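Local coordinates for protein 4-oxalocrotonate decarboxylase NahK (Pseudomonas putida, PDB 5D2K) that catalyses the metal-assisted decarboxylation of (3E)-2-oxohex-3-enedioate (4-oxalocrotonate) to 2-oxopent-4-enoate and carbon dioxide, a step in naphthalene degradation, at residues N28-I32 with S106-H110; L125-H131 with V217-N222; R188-V192 with Y258-G262. The protein carries 1 engineered substitution. All coordinates share one frame; numbering follows the deposited sequence. Where two conformers were deposited one is given.

Contact 1 (N28-I32 with S106-H110); sequences NVHDI and SKLIH
Val29 is the C-prime residue of the Schellman motif that ends helix 12-27, and it packs on Ile109 in the loop between strands 101-103 and 112-121. Its phi is positive (56°), uncommon for a beta-branched residue, and His30 N bonds back to Ala25 O as the motif requires. The turn brings the valine side chain over the backbone of the second loop. Val29 CG1 is anti to the backbone N (chi1 -161°) and packs on the main chain of 106-108, 3.5 Å from Leu108 O and close to Lys107 C. CG2 of the same valine lies alongside, 3.7 Å from Lys107 O. Both methyls of the isopropyl group thus rest on main-chain atoms, and no hydrogen bond joins the two segments.

Ile109 reaches back across the contact. Its CG1 lies 4.1 Å from Val29 CG1, the apolar side-chain contact of the pair. The side chain then runs along the main chain of Val29 and His30. The remaining branch, Ile109 CG2, sits over the centre of the His110 ring, 3.7 Å above its plane. That ring is also fixed by a hydrogen bond from NE2 to Ser151 O. Asp150 accepts from the backbone N of both Ile109 and His110, which helps fix this loop. His30 turns away from the contact. Its ND1 donates to Asp31 O at 3.0 Å, nearly straight (176°), with the acceptor in the ring plane but the donor well above the carbonyl plane. The methyl at the end of Ile109, CD1, reaches 3.4 Å from His30 O.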
# COMPACT_ATOMS: atom_id res chain seq x y z
N ASN A 28 -11.54 -6.03 13.95
CA ASN A 28 -11.73 -6.02 15.40
C ASN A 28 -10.49 -5.59 16.18
O ASN A 28 -10.43 -5.73 17.41
CB ASN A 28 -12.22 -7.39 15.85
CG ASN A 28 -13.57 -7.74 15.23
OD1 ASN A 28 -14.61 -7.31 15.73
ND2 ASN A 28 -13.56 -8.48 14.13
N VAL A 29 -9.51 -5.04 15.46
CA VAL A 29 -8.39 -4.31 16.04
C VAL A 29 -7.60 -5.15 17.07
O VAL A 29 -7.51 -4.80 18.26
CB VAL A 29 -8.87 -2.98 16.71
CG1 VAL A 29 -7.70 -2.03 16.88
CG2 VAL A 29 -9.98 -2.32 15.89
N HIS A 30 -7.02 -6.25 16.60
CA HIS A 30 -6.11 -7.03 17.44
C HIS A 30 -5.08 -7.71 16.57
O HIS A 30 -5.34 -7.97 15.39
CB HIS A 30 -6.87 -8.07 18.28
CG HIS A 30 -7.58 -9.12 17.47
ND1 HIS A 30 -6.93 -10.23 16.95
CD2 HIS A 30 -8.88 -9.24 17.11
CE1 HIS A 30 -7.80 -10.97 16.30
NE2 HIS A 30 -8.99 -10.40 16.38
N ASP A 31 -3.92 -8.03 17.15
CA ASP A 31 -2.93 -8.74 16.37
C ASP A 31 -3.17 -10.25 16.41
O ASP A 31 -4.03 -10.75 17.16
CB ASP A 31 -1.49 -8.36 16.81
CG ASP A 31 -1.17 -8.69 18.26
OD1 ASP A 31 -1.69 -9.68 18.80
OD2 ASP A 31 -0.36 -7.94 18.86
N ILE A 32 -2.45 -10.96 15.54
CA ILE A 32 -2.51 -12.41 15.44
C ILE A 32 -1.10 -12.93 15.19
O ILE A 32 -0.19 -12.15 14.87
CB ILE A 32 -3.43 -12.90 14.30
CG1 ILE A 32 -3.02 -12.25 12.97
CG2 ILE A 32 -4.90 -12.61 14.63
CD1 ILE A 32 -3.74 -12.82 11.77
N SER A 106 -7.89 4.35 17.79
CA SER A 106 -8.51 3.26 18.55
C SER A 106 -8.97 2.16 17.61
O SER A 106 -9.28 1.05 18.04
CB SER A 106 -9.68 3.77 19.40
OG SER A 106 -10.82 4.06 18.62
N LYS A 107 -8.99 2.45 16.31
CA LYS A 107 -9.35 1.46 15.31
C LYS A 107 -8.11 0.82 14.70
O LYS A 107 -8.20 0.05 13.74
CB LYS A 107 -10.21 2.10 14.22
CG LYS A 107 -11.48 2.75 14.73
CD LYS A 107 -12.38 3.19 13.58
CE LYS A 107 -13.77 3.57 14.09
NZ LYS A 107 -14.47 2.40 14.70
N LEU A 108 -6.95 1.16 15.26
CA LEU A 108 -5.67 0.72 14.74
C LEU A 108 -4.86 0.01 15.83
O LEU A 108 -5.08 0.24 17.02
CB LEU A 108 -4.89 1.92 14.18
CG LEU A 108 -5.65 2.73 13.13
CD1 LEU A 108 -4.77 3.88 12.63
CD2 LEU A 108 -6.10 1.84 11.96
N ILE A 109 -3.93 -0.84 15.41
CA ILE A 109 -3.20 -1.70 16.34
C ILE A 109 -1.87 -1.08 16.74
O ILE A 109 -1.60 -0.87 17.94
CB ILE A 109 -2.97 -3.09 15.71
CG1 ILE A 109 -4.31 -3.76 15.42
CG2 ILE A 109 -2.13 -3.96 16.64
CD1 ILE A 109 -4.23 -4.88 14.39
N HIS A 110 -1.03 -0.79 15.75
CA HIS A 110 0.28 -0.17 15.98
C HIS A 110 0.72 0.53 14.69
O HIS A 110 1.67 0.09 14.02
CB HIS A 110 1.33 -1.21 16.44
CG HIS A 110 1.27 -2.52 15.72
ND1 HIS A 110 1.74 -3.69 16.27
CD2 HIS A 110 0.80 -2.86 14.49
CE1 HIS A 110 1.57 -4.69 15.43
NE2 HIS A 110 1.00 -4.21 14.34

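Contact 2 (L125-H131 with V217-N222). With EDO (1,2-ethanediol), chain G.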
# COMPACT_ATOMS: atom_id res chain seq x y z
N LEU A 125 -3.79 -1.37 -18.26
CA LEU A 125 -2.42 -1.87 -18.33
C LEU A 125 -2.38 -3.37 -18.07
O LEU A 125 -2.94 -3.85 -17.07
CB LEU A 125 -1.52 -1.13 -17.34
CG LEU A 125 -1.24 0.33 -17.66
CD1 LEU A 125 -0.64 1.02 -16.45
CD2 LEU A 125 -0.28 0.43 -18.84
N HIS A 126 -1.69 -4.08 -18.95
CA HIS A 126 -1.57 -5.54 -18.89
C HIS A 126 -0.12 -6.01 -18.86
O HIS A 126 0.73 -5.47 -19.56
CB HIS A 126 -2.25 -6.19 -20.11
CG HIS A 126 -3.72 -5.94 -20.21
ND1 HIS A 126 -4.66 -6.89 -19.85
CD2 HIS A 126 -4.42 -4.87 -20.66
CE1 HIS A 126 -5.87 -6.41 -20.07
NE2 HIS A 126 -5.76 -5.19 -20.55
N GLY A 127 0.15 -7.03 -18.06
CA GLY A 127 1.36 -7.81 -18.21
C GLY A 127 0.97 -9.09 -18.95
O GLY A 127 -0.18 -9.24 -19.37
N PRO A 128 1.93 -10.02 -19.10
CA PRO A 128 3.31 -9.91 -18.65
C PRO A 128 4.13 -9.02 -19.58
O PRO A 128 3.63 -8.60 -20.62
CB PRO A 128 3.80 -11.36 -18.71
CG PRO A 128 3.00 -11.96 -19.81
CD PRO A 128 1.64 -11.32 -19.72
N GLY A 129 5.37 -8.73 -19.19
CA GLY A 129 6.27 -7.95 -20.01
C GLY A 129 5.93 -6.47 -20.10
O GLY A 129 6.34 -5.80 -21.05
N CYS A 130 5.16 -5.97 -19.15
CA CYS A 130 4.91 -4.53 -19.07
C CYS A 130 6.19 -3.78 -18.71
O CYS A 130 6.85 -4.12 -17.74
CB CYS A 130 3.81 -4.22 -18.03
SG CYS A 130 3.21 -2.50 -18.06
N HIS A 131 6.54 -2.78 -19.51
CA HIS A 131 7.75 -1.99 -19.27
C HIS A 131 7.40 -0.55 -18.94
O HIS A 131 6.27 -0.11 -19.12
CB HIS A 131 8.67 -2.02 -20.50
CG HIS A 131 9.16 -3.39 -20.86
ND1 HIS A 131 10.25 -3.98 -20.26
CD2 HIS A 131 8.71 -4.29 -21.78
CE1 HIS A 131 10.45 -5.18 -20.77
NE2 HIS A 131 9.53 -5.39 -21.70
N VAL A 217 4.42 0.77 -11.13
CA VAL A 217 3.18 0.54 -11.87
C VAL A 217 3.37 -0.61 -12.87
O VAL A 217 2.52 -1.49 -12.99
CB VAL A 217 2.70 1.82 -12.60
CG1 VAL A 217 1.43 1.53 -13.43
CG2 VAL A 217 2.43 2.95 -11.61
N ALA A 218 4.49 -0.60 -13.60
CA ALA A 218 4.77 -1.68 -14.54
C ALA A 218 4.87 -3.01 -13.80
O ALA A 218 4.31 -4.02 -14.23
CB ALA A 218 6.07 -1.40 -15.32
N MET A 219 5.56 -3.00 -12.66
CA MET A 219 5.71 -4.21 -11.88
C MET A 219 4.36 -4.73 -11.39
O MET A 219 4.11 -5.93 -11.41
CB MET A 219 6.65 -3.99 -10.70
CG MET A 219 6.90 -5.26 -9.92
SD MET A 219 8.12 -5.06 -8.63
CE MET A 219 9.58 -4.78 -9.63
N LEU A 220 3.48 -3.82 -10.96
CA LEU A 220 2.15 -4.22 -10.52
C LEU A 220 1.39 -4.93 -11.65
O LEU A 220 0.76 -5.97 -11.42
CB LEU A 220 1.36 -3.01 -10.02
CG LEU A 220 -0.11 -3.21 -9.64
CD1 LEU A 220 -0.24 -4.20 -8.48
CD2 LEU A 220 -0.73 -1.87 -9.26
N ALA A 221 1.47 -4.39 -12.87
CA ALA A 221 0.80 -5.03 -14.00
C ALA A 221 1.34 -6.45 -14.18
O ALA A 221 0.57 -7.40 -14.41
CB ALA A 221 0.99 -4.21 -15.29
N ASN A 222 2.65 -6.59 -14.06
CA ASN A 222 3.27 -7.90 -14.26
C ASN A 222 2.90 -8.89 -13.15
O ASN A 222 2.62 -10.06 -13.43
CB ASN A 222 4.78 -7.74 -14.39
CG ASN A 222 5.16 -7.03 -15.69
OD1 ASN A 222 4.43 -7.13 -16.67
ND2 ASN A 222 6.27 -6.31 -15.68
C1 EDO G . -3.27 -11.07 -18.14
O1 EDO G . -2.13 -11.55 -18.86
C2 EDO G . -3.51 -9.62 -18.53
O2 EDO G . -4.78 -9.49 -19.17
O HOH W 1 -1.70 -7.48 -16.00
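Asn222 CG stands anti to its own carbonyl carbon (chi1 -69°), which swings the amide off the helix to the backbone of Cys130. Cys130 SG is anti to its backbone N (chi1 -170°) and rests against Ala218 and Ala221. The amide makes two bonds with one residue. Cys130 N donates to Asn222 OD1 at 2.8 Å, and Asn222 ND2 donates to Cys130 O at 3.1 Å. Both donors lie in the carbonyl plane, on a lone pair. The pairing fixes the rotation of the amide.

Asn222 thus ties the loop between strand 112-121 and helix 132-135 to helix 213-225. A lysine in its place would probably leave Cys130 N without its acceptor and weaken the hold on this part of the loop. Cys130 SG touches Ala221 CB at 3.9 Å. Val135 of helix 132-135 packs beside the cysteine. Gly127 CA comes within 3.5 Å of Asn222 OD1; a CB on this residue would collide with Asn222 OD1 and Ala221 O, and the close approach depends on glycine. A cis peptide bond joins it to Pro128. Water 1 takes the N-H of Gly127 and donates to Ala221 O, each at 2.8 Å. A 1,2-ethanediol, probably from the crystallisation liquor, links His126 ND1 to Gly127 O. One turn before Ala221, Leu125 crosses Val217 at about a right angle, with Leu125 CD1 3.7 Å from Val217 CG1.

Contact 3 (R188-V192 with Y258-G262)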
# COMPACT_ATOMS: atom_id res chain seq x y z
N ARG A 188 10.66 11.01 -10.72
CA ARG A 188 11.96 10.48 -10.32
C ARG A 188 12.66 11.42 -9.34
O ARG A 188 13.27 10.96 -8.36
CB ARG A 188 12.85 10.26 -11.55
CG ARG A 188 14.19 9.62 -11.23
CD ARG A 188 15.05 9.48 -12.48
NE ARG A 188 15.41 10.78 -13.05
CZ ARG A 188 16.56 11.41 -12.81
NH1 ARG A 188 17.44 10.89 -11.97
NH2 ARG A 188 16.81 12.57 -13.39
N THR A 189 12.55 12.72 -9.59
CA THR A 189 13.27 13.69 -8.78
C THR A 189 12.39 14.38 -7.74
O THR A 189 12.86 15.25 -7.01
CB THR A 189 13.93 14.77 -9.67
OG1 THR A 189 12.92 15.54 -10.34
CG2 THR A 189 14.86 14.12 -10.70
N LEU A 190 11.13 13.97 -7.66
CA LEU A 190 10.18 14.53 -6.70
C LEU A 190 10.68 14.38 -5.28
O LEU A 190 10.85 13.26 -4.81
CB LEU A 190 8.82 13.85 -6.84
CG LEU A 190 7.72 14.31 -5.87
CD1 LEU A 190 7.35 15.76 -6.14
CD2 LEU A 190 6.50 13.41 -6.01
N GLY A 191 10.95 15.49 -4.60
CA GLY A 191 11.39 15.44 -3.22
C GLY A 191 10.22 15.41 -2.25
O GLY A 191 9.21 16.08 -2.46
N VAL A 192 10.35 14.60 -1.20
CA VAL A 192 9.31 14.45 -0.20
C VAL A 192 9.89 14.60 1.21
O VAL A 192 10.89 13.97 1.53
CB VAL A 192 8.61 13.08 -0.36
CG1 VAL A 192 7.44 12.99 0.56
CG2 VAL A 192 8.16 12.87 -1.80
N TYR A 258 5.48 17.89 -0.46
CA TYR A 258 5.84 17.38 -1.77
C TYR A 258 6.35 18.52 -2.62
O TYR A 258 5.65 19.50 -2.82
CB TYR A 258 4.62 16.71 -2.43
CG TYR A 258 4.22 15.41 -1.78
CD1 TYR A 258 3.57 15.38 -0.55
CD2 TYR A 258 4.51 14.19 -2.39
CE1 TYR A 258 3.22 14.19 0.05
CE2 TYR A 258 4.16 12.98 -1.80
CZ TYR A 258 3.52 12.99 -0.58
OH TYR A 258 3.17 11.79 0.00
N GLN A 259 7.60 18.39 -3.07
CA GLN A 259 8.23 19.42 -3.90
C GLN A 259 7.33 19.89 -5.04
O GLN A 259 6.97 19.11 -5.93
CB GLN A 259 9.55 18.88 -4.44
CG GLN A 259 10.34 19.88 -5.25
CD GLN A 259 11.39 19.21 -6.09
OE1 GLN A 259 11.37 18.00 -6.27
NE2 GLN A 259 12.33 20.00 -6.62
N GLY A 260 6.93 21.16 -4.98
CA GLY A 260 6.09 21.76 -6.01
C GLY A 260 4.63 21.34 -6.03
O GLY A 260 3.88 21.76 -6.91
N LEU A 261 4.23 20.51 -5.07
CA LEU A 261 2.87 19.96 -5.05
C LEU A 261 2.19 20.14 -3.69
O LEU A 261 1.27 19.41 -3.36
CB LEU A 261 2.88 18.47 -5.40
CG LEU A 261 3.35 18.08 -6.81
CD1 LEU A 261 3.36 16.56 -6.93
CD2 LEU A 261 2.46 18.71 -7.87
N GLY A 262 2.63 21.12 -2.91
CA GLY A 262 1.96 21.38 -1.65
C GLY A 262 2.24 20.33 -0.59
O GLY A 262 3.32 19.75 -0.55
O HOH W 2 11.76 17.40 -8.89
O HOH W 3 14.48 18.18 -7.75
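Val192 and Tyr258 lie side by side and point the same way from their strands, with the valine laid over one face of the phenol ring. In the conformer described, one of two for this valine, Val192 CG1 makes a CH-pi contact, 4.2 Å from the ring centroid of Tyr258 and 16° off the ring normal, somewhat toward the rim. Val192 CG2 sits beside it against Tyr258 CD2. Leu190 meets the ring at its edge: its CD2 lies near the ring plane. Its other methyl, Leu190 CD1, turns to Gln259 O and to Leu261 CD1, which is 4.1 Å away. The valine thus covers a face of the ring, while the leucine borders it. The phenol OH hydrogen-bonds to the backbone O of Glu116, on strand 112-121; Glu116 itself is a magnesium ligand.

Gln259 lies alongside the 188-192 backbone instead. Its CG is anti to the backbone N (chi1 -177°) and the chain continues extended, which lays the amide beside Gly191. Gly191 N donates to Gln259 OE1 at 3.0 Å, tilted 28° from the carbonyl plane. The backbone returns the bond: Gln259 N donates to Gly191 O at 2.9 Å, almost straight. Water 2 bridges OE1 to Thr189 OG1, and water 3 accepts from Gln259 NE2 at 3.0 Å. OE1 therefore receives two hydrogen bonds, one from protein and one from solvent.

Val192 and Tyr258 form an antiparallel, non-hydrogen-bonded pair where strands 191-196 and 253-258 meet. Beyond it the chain makes a type II turn, Tyr258 to Leu261, closed by Leu261 N to Tyr258 O at 2.8 Å. Leu261 and Gly262 both face Tyr258 in a classic beta bulge, and this turn with its bulge joins strands 253-258 and 263-268 into a beta hairpin.

The three contacts are separate and none touches another. Contacts 1 and 2 lie on opposite sides of the chain's centre, with centres 33 Å apart. Contact 3 is about 12 Å from contact 2 and about 17 Å from contact 1, nearest atoms. Contact 1 closes before the others open, whereas contacts 2 and 3 cross along the chain. All three stand back from the bound 2-oxoadipate: the side chains of Ile109 and Tyr258 are each about 11 Å from it and that of Val217 about 13 Å. The Tyr258 side chain is about 5 Å from that of the magnesium ligand Glu116 and about 10 Å from the ion; Leu108 is about 10 Å from the ligand Glu147, side chain to side chain.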